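Local coordinates for protein epsin-3 (Saccharomyces cerevisiae, PDB 3ONK) that helps recruit clathrin to the Golgi network and endosomes and binds membranes enriched in phosphatidylinositol-3,5-bisphosphate, the part described here being its ENTH domain, at residues G38-R43 against H80-F85; R55-A60 against I93-I98; S62-I67 against F102-S107. All coordinates share one frame; numbering follows the deposited sequence.

Interaction 1. Residues G38-R43 against H80-F85; sequences GTYNFR and HGSERF
Thr39 and Tyr40, in the type I turn Gly38-Asn41 that leads into helix 42-57, grip the bend between helices 64-80 and 83-90. Thr39 comes first, and its two branches have different partners. Its hydroxyl takes the N-H of Ser82 in a nearly straight bond, OG1 to Ser82 N 2.8 Å at 167°, while the same OG1 is hydrogen-bonded to the carbonyl of Ser36. The methyl, CG2, stands anti to the carbonyl carbon (chi1 69° for OG1) and reaches the other way, over one face of the Phe85 ring, 4.2 Å from its centroid. Phe85 also packs on Leu74 and Leu77 of helix 64-80, and Thr39 itself touches Ile48. Tyr40 follows with its ring laid along Gly81 and Ser82. Ser82 CB sits over one ring face, 3.8 Å from the centroid and 15° off the normal, a CH-pi contact, and Ser82 N approaches the same ring at CZ, 3.5 Å away. The phenol OH of Tyr40 ends 3.3 Å from both His80 O and Gly81 O. Ser82 OG meanwhile accepts from Arg84 N at 3.2 Å and caps helix 83-90. The N-H and the hydroxyl of Ser82 therefore do separate jobs, one tying the bend to the neighbouring turn, the other starting the next helix. The chemistry is that of a buried polar link flanked by two CH-pi contacts: Thr39 OG1 satisfies an amide in a non-helical stretch of chain, consistent with a defined orientation of the two bends.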
loop_
_atom_site.group_PDB
_atom_site.type_symbol
_atom_site.label_atom_id
_atom_site.label_comp_id
_atom_site.label_asym_id
_atom_site.label_seq_id
_atom_site.Cartn_x
_atom_site.Cartn_y
_atom_site.Cartn_z
ATOM N N GLY A 38 13.196 -1.535 -4.376
ATOM C CA GLY A 38 13.700 -0.499 -3.503
ATOM C C GLY A 38 13.592 -0.829 -2.017
ATOM O O GLY A 38 14.290 -0.221 -1.210
ATOM N N THR A 39 12.725 -1.785 -1.662
ATOM C CA THR A 39 12.603 -2.259 -0.280
ATOM C C THR A 39 13.789 -3.091 0.170
ATOM O O THR A 39 13.896 -3.426 1.344
ATOM C CB THR A 39 11.325 -3.119 -0.039
ATOM O OG1 THR A 39 11.446 -4.376 -0.718
ATOM C CG2 THR A 39 10.060 -2.393 -0.497
ATOM N N TYR A 40 14.678 -3.435 -0.758
ATOM C CA TYR A 40 15.851 -4.228 -0.405
ATOM C C TYR A 40 17.091 -3.404 -0.059
ATOM O O TYR A 40 18.193 -3.950 0.106
ATOM C CB TYR A 40 16.152 -5.235 -1.501
ATOM C CG TYR A 40 15.131 -6.346 -1.525
ATOM C CD1 TYR A 40 15.299 -7.479 -0.736
ATOM C CD2 TYR A 40 13.985 -6.249 -2.302
ATOM C CE1 TYR A 40 14.383 -8.488 -0.744
ATOM C CE2 TYR A 40 13.052 -7.271 -2.315
ATOM C CZ TYR A 40 13.262 -8.387 -1.522
ATOM O OH TYR A 40 12.348 -9.415 -1.508
ATOM N N ASN A 41 16.921 -2.090 0.026
ATOM C CA ASN A 41 17.965 -1.252 0.615
ATOM C C ASN A 41 17.397 -0.256 1.602
ATOM O O ASN A 41 16.267 0.196 1.476
ATOM C CB ASN A 41 18.879 -0.596 -0.430
ATOM C CG ASN A 41 18.167 0.441 -1.279
ATOM O OD1 ASN A 41 17.506 0.110 -2.267
ATOM N ND2 ASN A 41 18.330 1.710 -0.916
ATOM N N PHE A 42 18.180 0.044 2.619
ATOM C CA PHE A 42 17.685 0.788 3.759
ATOM C C PHE A 42 17.108 2.147 3.354
ATOM O O PHE A 42 15.964 2.464 3.688
ATOM C CB PHE A 42 18.805 0.937 4.793
ATOM C CG PHE A 42 18.384 1.625 6.056
ATOM C CD1 PHE A 42 17.088 1.511 6.520
ATOM C CD2 PHE A 42 19.302 2.370 6.791
ATOM C CE1 PHE A 42 16.702 2.136 7.683
ATOM C CE2 PHE A 42 18.925 3.005 7.944
ATOM C CZ PHE A 42 17.627 2.889 8.404
ATOM N N ARG A 43 17.901 2.939 2.637
ATOM C CA ARG A 43 17.487 4.279 2.221
ATOM C C ARG A 43 16.149 4.268 1.483
ATOM O O ARG A 43 15.196 4.933 1.881
ATOM C CB ARG A 43 18.556 4.925 1.334
ATOM N N HIS A 80 5.869 -9.193 -2.166
ATOM C CA HIS A 80 7.039 -9.226 -3.046
ATOM C C HIS A 80 8.296 -8.594 -2.439
ATOM O O HIS A 80 9.417 -8.909 -2.853
ATOM C CB HIS A 80 6.730 -8.573 -4.405
ATOM C CG HIS A 80 5.565 -9.188 -5.125
ATOM N ND1 HIS A 80 5.709 -10.179 -6.074
ATOM C CD2 HIS A 80 4.235 -8.951 -5.028
ATOM C CE1 HIS A 80 4.516 -10.532 -6.522
ATOM N NE2 HIS A 80 3.605 -9.800 -5.906
ATOM N N GLY A 81 8.097 -7.712 -1.462
ATOM C CA GLY A 81 9.153 -6.860 -0.944
ATOM C C GLY A 81 10.011 -7.543 0.096
ATOM O O GLY A 81 9.784 -8.689 0.433
ATOM N N SER A 82 11.007 -6.825 0.589
ATOM C CA SER A 82 11.927 -7.331 1.592
ATOM C C SER A 82 11.191 -7.712 2.874
ATOM O O SER A 82 10.181 -7.104 3.233
ATOM C CB SER A 82 12.959 -6.249 1.903
ATOM O OG SER A 82 13.803 -6.619 2.963
ATOM N N GLU A 83 11.712 -8.718 3.568
ATOM C CA GLU A 83 11.192 -9.110 4.877
ATOM C C GLU A 83 11.286 -7.950 5.872
ATOM O O GLU A 83 10.424 -7.781 6.746
ATOM C CB GLU A 83 12.002 -10.290 5.403
ATOM C CG GLU A 83 11.310 -11.094 6.453
ATOM C CD GLU A 83 10.239 -11.963 5.863
ATOM O OE1 GLU A 83 10.584 -12.810 5.004
ATOM O OE2 GLU A 83 9.063 -11.797 6.265
ATOM N N ARG A 84 12.348 -7.158 5.740
ATOM C CA ARG A 84 12.572 -6.013 6.617
ATOM C C ARG A 84 11.481 -4.957 6.436
ATOM O O ARG A 84 11.172 -4.205 7.362
ATOM C CB ARG A 84 13.962 -5.415 6.372
ATOM C CG ARG A 84 15.112 -6.241 6.997
ATOM C CD ARG A 84 16.478 -5.970 6.339
ATOM N NE ARG A 84 17.627 -6.259 7.215
ATOM C CZ ARG A 84 17.977 -7.470 7.661
ATOM N NH1 ARG A 84 17.271 -8.548 7.338
ATOM N NH2 ARG A 84 19.038 -7.606 8.448
ATOM N N PHE A 85 10.904 -4.903 5.240
ATOM C CA PHE A 85 9.836 -3.946 4.955
ATOM C C PHE A 85 8.534 -4.294 5.680
ATOM O O PHE A 85 7.771 -3.401 6.063
ATOM C CB PHE A 85 9.585 -3.867 3.445
ATOM C CG PHE A 85 8.446 -2.965 3.072
ATOM C CD1 PHE A 85 7.184 -3.485 2.834
ATOM C CD2 PHE A 85 8.628 -1.593 2.996
ATOM C CE1 PHE A 85 6.135 -2.654 2.491
ATOM C CE2 PHE A 85 7.580 -0.763 2.670
ATOM C CZ PHE A 85 6.339 -1.290 2.405
#

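Interaction 2. Residues R55-A60 against I93-I98; sequences RFTEKA and INLIRI
The C-terminal end of helix 42-57 rests against the short helix 93-97, where Phe56 and Thr57 meet Leu95 and Ile96 in an all-helical core that opens to the surface on one side. Phe56 and Ile96 point the same way and lie alongside one another. Ile96 meets the rim of the phenyl ring, its CG1 close to the ring plane and 4.2 Å from Phe56 CE2. With CG anti to its own carbonyl carbon (chi1 -58°), the Phe56 ring runs inward to Ala70, Leu71 and Leu74 of helix 64-80 and also meets Phe53, the planes at about 65°. Ile96, for its part, continues to Val120 and Leu127 of helix 113-127. Leu95 fills the neighbouring place nearer the surface: its CD2 lies 4.2 Å from Phe56 CB and 3.7 Å from Thr57 CG2. The other leucine methyl, CD1, is 4.0 Å from Thr57 CG2, so the threonine methyl is met by both branches of the fork, the two side chains crossing at about a right angle. Thr57 OG1 is hydrogen-bonded to Arg54 O, and its CG2 is turned to Leu95. The side-chain contacts are apolar, with Phe56 and Ile96 buried and Thr57 at the exposed margin, where Ile98 is a looser neighbour. Packing of helices distant in the sequence, with further helices closing the inner side, is characteristic of the all-helical ENTH fold, a compact superhelical stack.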
loop_
_atom_site.group_PDB
_atom_site.type_symbol
_atom_site.label_atom_id
_atom_site.label_comp_id
_atom_site.label_asym_id
_atom_site.label_seq_id
_atom_site.Cartn_x
_atom_site.Cartn_y
_atom_site.Cartn_z
ATOM N N ARG A 55 -0.105 9.176 2.605
ATOM C CA ARG A 55 -1.428 9.095 2.008
ATOM C C ARG A 55 -2.529 8.842 3.051
ATOM O O ARG A 55 -3.567 9.509 3.037
ATOM C CB ARG A 55 -1.436 8.029 0.908
ATOM C CG ARG A 55 -1.391 8.606 -0.508
ATOM C CD ARG A 55 -0.201 9.551 -0.710
ATOM N NE ARG A 55 0.895 8.920 -1.450
ATOM C CZ ARG A 55 2.142 9.389 -1.508
ATOM N NH1 ARG A 55 2.474 10.509 -0.860
ATOM N NH2 ARG A 55 3.061 8.727 -2.208
ATOM N N PHE A 56 -2.282 7.901 3.963
ATOM C CA PHE A 56 -3.267 7.508 4.970
ATOM C C PHE A 56 -3.633 8.635 5.906
ATOM O O PHE A 56 -4.723 8.651 6.485
ATOM C CB PHE A 56 -2.755 6.332 5.805
ATOM C CG PHE A 56 -2.416 5.128 4.995
ATOM C CD1 PHE A 56 -2.704 5.090 3.640
ATOM C CD2 PHE A 56 -1.816 4.030 5.576
ATOM C CE1 PHE A 56 -2.395 3.980 2.882
ATOM C CE2 PHE A 56 -1.501 2.921 4.822
ATOM C CZ PHE A 56 -1.794 2.893 3.477
ATOM N N THR A 57 -2.717 9.577 6.065
ATOM C CA THR A 57 -2.860 10.570 7.122
ATOM C C THR A 57 -3.672 11.801 6.692
ATOM O O THR A 57 -4.110 12.588 7.527
ATOM C CB THR A 57 -1.487 10.948 7.706
ATOM O OG1 THR A 57 -0.735 11.671 6.728
ATOM C CG2 THR A 57 -0.719 9.681 8.085
ATOM N N GLU A 58 -3.890 11.947 5.390
ATOM C CA GLU A 58 -4.797 12.973 4.887
ATOM C C GLU A 58 -6.221 12.420 4.809
ATOM O O GLU A 58 -6.618 11.866 3.782
ATOM C CB GLU A 58 -4.347 13.475 3.509
ATOM N N LYS A 59 -6.969 12.558 5.906
ATOM C CA LYS A 59 -8.382 12.178 5.958
ATOM C C LYS A 59 -9.100 12.899 4.832
ATOM O O LYS A 59 -9.038 14.121 4.741
ATOM C CB LYS A 59 -8.999 12.558 7.307
ATOM N N ALA A 60 -9.785 12.149 3.975
ATOM C CA ALA A 60 -10.123 12.687 2.662
ATOM C C ALA A 60 -11.527 12.415 2.136
ATOM O O ALA A 60 -12.238 11.524 2.596
ATOM C CB ALA A 60 -9.097 12.214 1.648
ATOM N N ILE A 93 0.994 -0.462 12.218
ATOM C CA ILE A 93 -0.337 -1.082 12.160
ATOM C C ILE A 93 -1.390 -0.117 12.696
ATOM O O ILE A 93 -2.493 -0.011 12.161
ATOM C CB ILE A 93 -0.419 -2.383 13.001
ATOM C CG1 ILE A 93 0.459 -3.482 12.410
ATOM C CG2 ILE A 93 -1.843 -2.910 13.014
ATOM C CD1 ILE A 93 -0.137 -4.110 11.144
ATOM N N ASN A 94 -1.027 0.577 13.767
ATOM C CA ASN A 94 -1.860 1.601 14.398
ATOM C C ASN A 94 -2.446 2.595 13.396
ATOM O O ASN A 94 -3.652 2.824 13.349
ATOM C CB ASN A 94 -1.010 2.349 15.445
ATOM C CG ASN A 94 0.509 2.285 15.139
ATOM O OD1 ASN A 94 1.202 1.324 15.526
ATOM N ND2 ASN A 94 1.020 3.301 14.431
ATOM N N LEU A 95 -1.560 3.183 12.605
ATOM C CA LEU A 95 -1.908 4.178 11.603
ATOM C C LEU A 95 -2.770 3.555 10.499
ATOM O O LEU A 95 -3.688 4.187 9.988
ATOM C CB LEU A 95 -0.619 4.763 11.014
ATOM C CG LEU A 95 -0.553 6.104 10.267
ATOM C CD1 LEU A 95 0.270 5.942 9.000
ATOM C CD2 LEU A 95 -1.925 6.692 9.942
ATOM N N ILE A 96 -2.464 2.316 10.134
ATOM C CA ILE A 96 -3.196 1.637 9.076
ATOM C C ILE A 96 -4.633 1.387 9.522
ATOM O O ILE A 96 -5.582 1.556 8.734
ATOM C CB ILE A 96 -2.503 0.312 8.704
ATOM C CG1 ILE A 96 -1.061 0.577 8.257
ATOM C CG2 ILE A 96 -3.286 -0.445 7.641
ATOM C CD1 ILE A 96 -0.274 -0.678 7.954
ATOM N N ARG A 97 -4.771 1.008 10.798
ATOM C CA ARG A 97 -6.061 0.730 11.429
ATOM C C ARG A 97 -7.041 1.885 11.290
ATOM O O ARG A 97 -8.252 1.680 11.239
ATOM C CB ARG A 97 -5.878 0.401 12.922
ATOM C CG ARG A 97 -5.196 -0.935 13.196
ATOM C CD ARG A 97 -5.644 -1.565 14.536
ATOM N NE ARG A 97 -4.911 -2.800 14.816
ATOM C CZ ARG A 97 -5.339 -4.018 14.500
ATOM N NH1 ARG A 97 -4.589 -5.071 14.789
ATOM N NH2 ARG A 97 -6.516 -4.189 13.907
ATOM N N ILE A 98 -6.518 3.102 11.246
ATOM C CA ILE A 98 -7.372 4.275 11.109
ATOM C C ILE A 98 -8.314 4.111 9.918
ATOM O O ILE A 98 -9.456 4.557 9.967
ATOM C CB ILE A 98 -6.539 5.580 10.945
ATOM C CG1 ILE A 98 -7.422 6.814 11.117
ATOM C CG2 ILE A 98 -5.869 5.644 9.582
ATOM C CD1 ILE A 98 -6.729 8.110 10.705
#

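Interaction 3. Residues S62-I67 against F102-S107; sequences SEWRQI and FHYIDS
Trp64 and Phe102 make one half of the contact, Trp64 and Tyr104 the other. Trp64 CB faces the edge of the Phe102 ring, near its plane, at 3.7 Å from CE1. Ile67 and Phe102 reach toward each other, Ile67 CD1 approaching obliquely to 4.0 Å from Phe102 CE2. The indole reaches Tyr104 rim to rim: Trp64 CD1 is 3.6 Å from Tyr104 CE1, the centroids of the five-membered and phenol rings are 5.7 Å apart with planes inclined at 31°, and neither ring lies over the face of the other. Trp64 gets there with CG between its backbone N and carbonyl carbon (chi1 66°), and Arg65 CB lies over one indole face, offset toward its rim. In the next shell, Phe102 and Ile67 both lie on Val116 of helix 113-127, while Phe102 O accepts a hydrogen bond from Arg117 NH1. Backbone bonds from Tyr104 to Gln112 and Gly113 hold the loop beside that helix, and Asp106 OD1 accepts from the backbone N-H groups of Gln108 and Arg110. The arrangement is an aromatic contact between the start of helix 64-80 and the loop before helix 113-127, within the all-helical ENTH domain.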
loop_
_atom_site.group_PDB
_atom_site.type_symbol
_atom_site.label_atom_id
_atom_site.label_comp_id
_atom_site.label_asym_id
_atom_site.label_seq_id
_atom_site.Cartn_x
_atom_site.Cartn_y
_atom_site.Cartn_z
ATOM N N SER A 62 -12.290 12.970 -1.891
ATOM C CA SER A 62 -11.893 12.423 -3.189
ATOM C C SER A 62 -10.457 11.914 -3.215
ATOM O O SER A 62 -9.977 11.435 -4.253
ATOM C CB SER A 62 -12.092 13.449 -4.306
ATOM O OG SER A 62 -11.553 12.968 -5.531
ATOM N N GLU A 63 -9.771 12.016 -2.083
ATOM C CA GLU A 63 -8.449 11.415 -1.966
ATOM C C GLU A 63 -8.565 9.932 -1.587
ATOM O O GLU A 63 -7.579 9.307 -1.179
ATOM C CB GLU A 63 -7.576 12.181 -0.964
ATOM N N TRP A 64 -9.774 9.378 -1.716
ATOM C CA TRP A 64 -9.989 7.948 -1.480
ATOM C C TRP A 64 -9.170 7.107 -2.458
ATOM O O TRP A 64 -8.685 6.033 -2.111
ATOM C CB TRP A 64 -11.470 7.583 -1.622
ATOM C CG TRP A 64 -11.983 7.759 -3.018
ATOM C CD1 TRP A 64 -12.646 8.842 -3.520
ATOM C CD2 TRP A 64 -11.848 6.834 -4.103
ATOM N NE1 TRP A 64 -12.947 8.640 -4.848
ATOM C CE2 TRP A 64 -12.465 7.416 -5.231
ATOM C CE3 TRP A 64 -11.270 5.564 -4.232
ATOM C CZ2 TRP A 64 -12.510 6.779 -6.470
ATOM C CZ3 TRP A 64 -11.326 4.932 -5.457
ATOM C CH2 TRP A 64 -11.939 5.541 -6.560
ATOM N N ARG A 65 -9.034 7.603 -3.684
ATOM C CA ARG A 65 -8.357 6.874 -4.742
ATOM C C ARG A 65 -6.879 6.693 -4.451
ATOM O O ARG A 65 -6.349 5.596 -4.611
ATOM C CB ARG A 65 -8.535 7.573 -6.086
ATOM C CG ARG A 65 -8.172 6.683 -7.261
ATOM C CD ARG A 65 -7.893 7.496 -8.504
ATOM N NE ARG A 65 -8.792 8.638 -8.615
ATOM C CZ ARG A 65 -9.964 8.607 -9.234
ATOM N NH1 ARG A 65 -10.380 7.490 -9.793
ATOM N NH2 ARG A 65 -10.717 9.693 -9.290
ATOM N N GLN A 66 -6.221 7.777 -4.043
ATOM C CA GLN A 66 -4.811 7.736 -3.668
ATOM C C GLN A 66 -4.559 6.793 -2.490
ATOM O O GLN A 66 -3.523 6.134 -2.407
ATOM C CB GLN A 66 -4.306 9.148 -3.345
ATOM C CG GLN A 66 -4.247 10.068 -4.557
ATOM C CD GLN A 66 -3.578 11.405 -4.266
ATOM O OE1 GLN A 66 -4.193 12.315 -3.711
ATOM N NE2 GLN A 66 -2.314 11.529 -4.651
ATOM N N ILE A 67 -5.519 6.740 -1.577
ATOM C CA ILE A 67 -5.457 5.826 -0.452
ATOM C C ILE A 67 -5.681 4.393 -0.913
ATOM O O ILE A 67 -4.968 3.483 -0.489
ATOM C CB ILE A 67 -6.503 6.196 0.617
ATOM C CG1 ILE A 67 -6.125 7.522 1.281
ATOM C CG2 ILE A 67 -6.639 5.074 1.651
ATOM C CD1 ILE A 67 -7.091 7.945 2.355
ATOM N N PHE A 102 -12.947 4.270 7.294
ATOM C CA PHE A 102 -13.031 5.164 6.152
ATOM C C PHE A 102 -14.354 4.968 5.407
ATOM O O PHE A 102 -14.635 3.894 4.864
ATOM C CB PHE A 102 -11.839 4.948 5.215
ATOM C CG PHE A 102 -11.698 6.018 4.162
ATOM C CD1 PHE A 102 -12.231 5.838 2.896
ATOM C CD2 PHE A 102 -11.047 7.213 4.449
ATOM C CE1 PHE A 102 -12.101 6.824 1.932
ATOM C CE2 PHE A 102 -10.922 8.196 3.498
ATOM C CZ PHE A 102 -11.450 8.000 2.234
ATOM N N HIS A 103 -15.157 6.024 5.388
ATOM C CA HIS A 103 -16.441 6.031 4.698
ATOM C C HIS A 103 -16.492 7.212 3.721
ATOM O O HIS A 103 -16.075 8.327 4.036
ATOM C CB HIS A 103 -17.595 6.130 5.700
ATOM C CG HIS A 103 -17.876 4.851 6.426
ATOM N ND1 HIS A 103 -18.972 4.062 6.144
ATOM C CD2 HIS A 103 -17.196 4.212 7.407
ATOM C CE1 HIS A 103 -18.959 2.996 6.929
ATOM N NE2 HIS A 103 -17.891 3.064 7.704
ATOM N N TYR A 104 -16.993 6.960 2.524
ATOM C CA TYR A 104 -17.121 8.025 1.557
ATOM C C TYR A 104 -17.963 7.577 0.364
ATOM O O TYR A 104 -17.699 6.540 -0.249
ATOM C CB TYR A 104 -15.736 8.530 1.112
ATOM C CG TYR A 104 -15.795 9.702 0.157
ATOM C CD1 TYR A 104 -15.391 9.568 -1.162
ATOM C CD2 TYR A 104 -16.274 10.939 0.573
ATOM C CE1 TYR A 104 -15.454 10.635 -2.045
ATOM C CE2 TYR A 104 -16.344 12.006 -0.298
ATOM C CZ TYR A 104 -15.932 11.850 -1.609
ATOM O OH TYR A 104 -16.004 12.910 -2.484
ATOM N N ILE A 105 -18.995 8.359 0.067
ATOM C CA ILE A 105 -19.746 8.220 -1.178
ATOM C C ILE A 105 -19.437 9.461 -2.030
ATOM O O ILE A 105 -19.581 10.585 -1.553
ATOM C CB ILE A 105 -21.267 8.056 -0.895
ATOM C CG1 ILE A 105 -21.498 6.815 -0.028
ATOM C CG2 ILE A 105 -22.062 7.959 -2.185
ATOM C CD1 ILE A 105 -22.952 6.481 0.212
ATOM N N ASP A 106 -18.976 9.278 -3.270
ATOM C CA ASP A 106 -18.597 10.443 -4.069
ATOM C C ASP A 106 -19.806 11.196 -4.618
ATOM O O ASP A 106 -20.954 10.861 -4.305
ATOM C CB ASP A 106 -17.576 10.103 -5.174
ATOM C CG ASP A 106 -18.099 9.102 -6.179
ATOM O OD1 ASP A 106 -19.321 9.027 -6.382
ATOM O OD2 ASP A 106 -17.279 8.383 -6.777
ATOM N N SER A 107 -19.537 12.228 -5.415
ATOM C CA SER A 107 -20.585 13.098 -5.943
ATOM C C SER A 107 -21.405 12.365 -7.004
ATOM O O SER A 107 -22.444 12.850 -7.444
ATOM C CB SER A 107 -19.981 14.389 -6.508
ATOM O OG SER A 107 -18.982 14.118 -7.483
#

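The three contacts belong to one ENTH domain, and their segments alternate along the chain. Interactions 1 and 3 sit on opposite sides of the domain centre, their centres about 29 Å apart, at the two ends of helix 64-80. Interaction 2 lies between, about 21 Å from interaction 1 and about 13 Å from interaction 3, centre to centre. Interactions 1 and 2 share helix 42-57, one near its start and the other at its end, yet stay about 9 Å apart at their nearest atoms. Interactions 2 and 3 do touch: Ala60 O packs on Phe102 CZ at 3.6 Å, and Arg55 O on Ile67 CG1 at 3.7 Å.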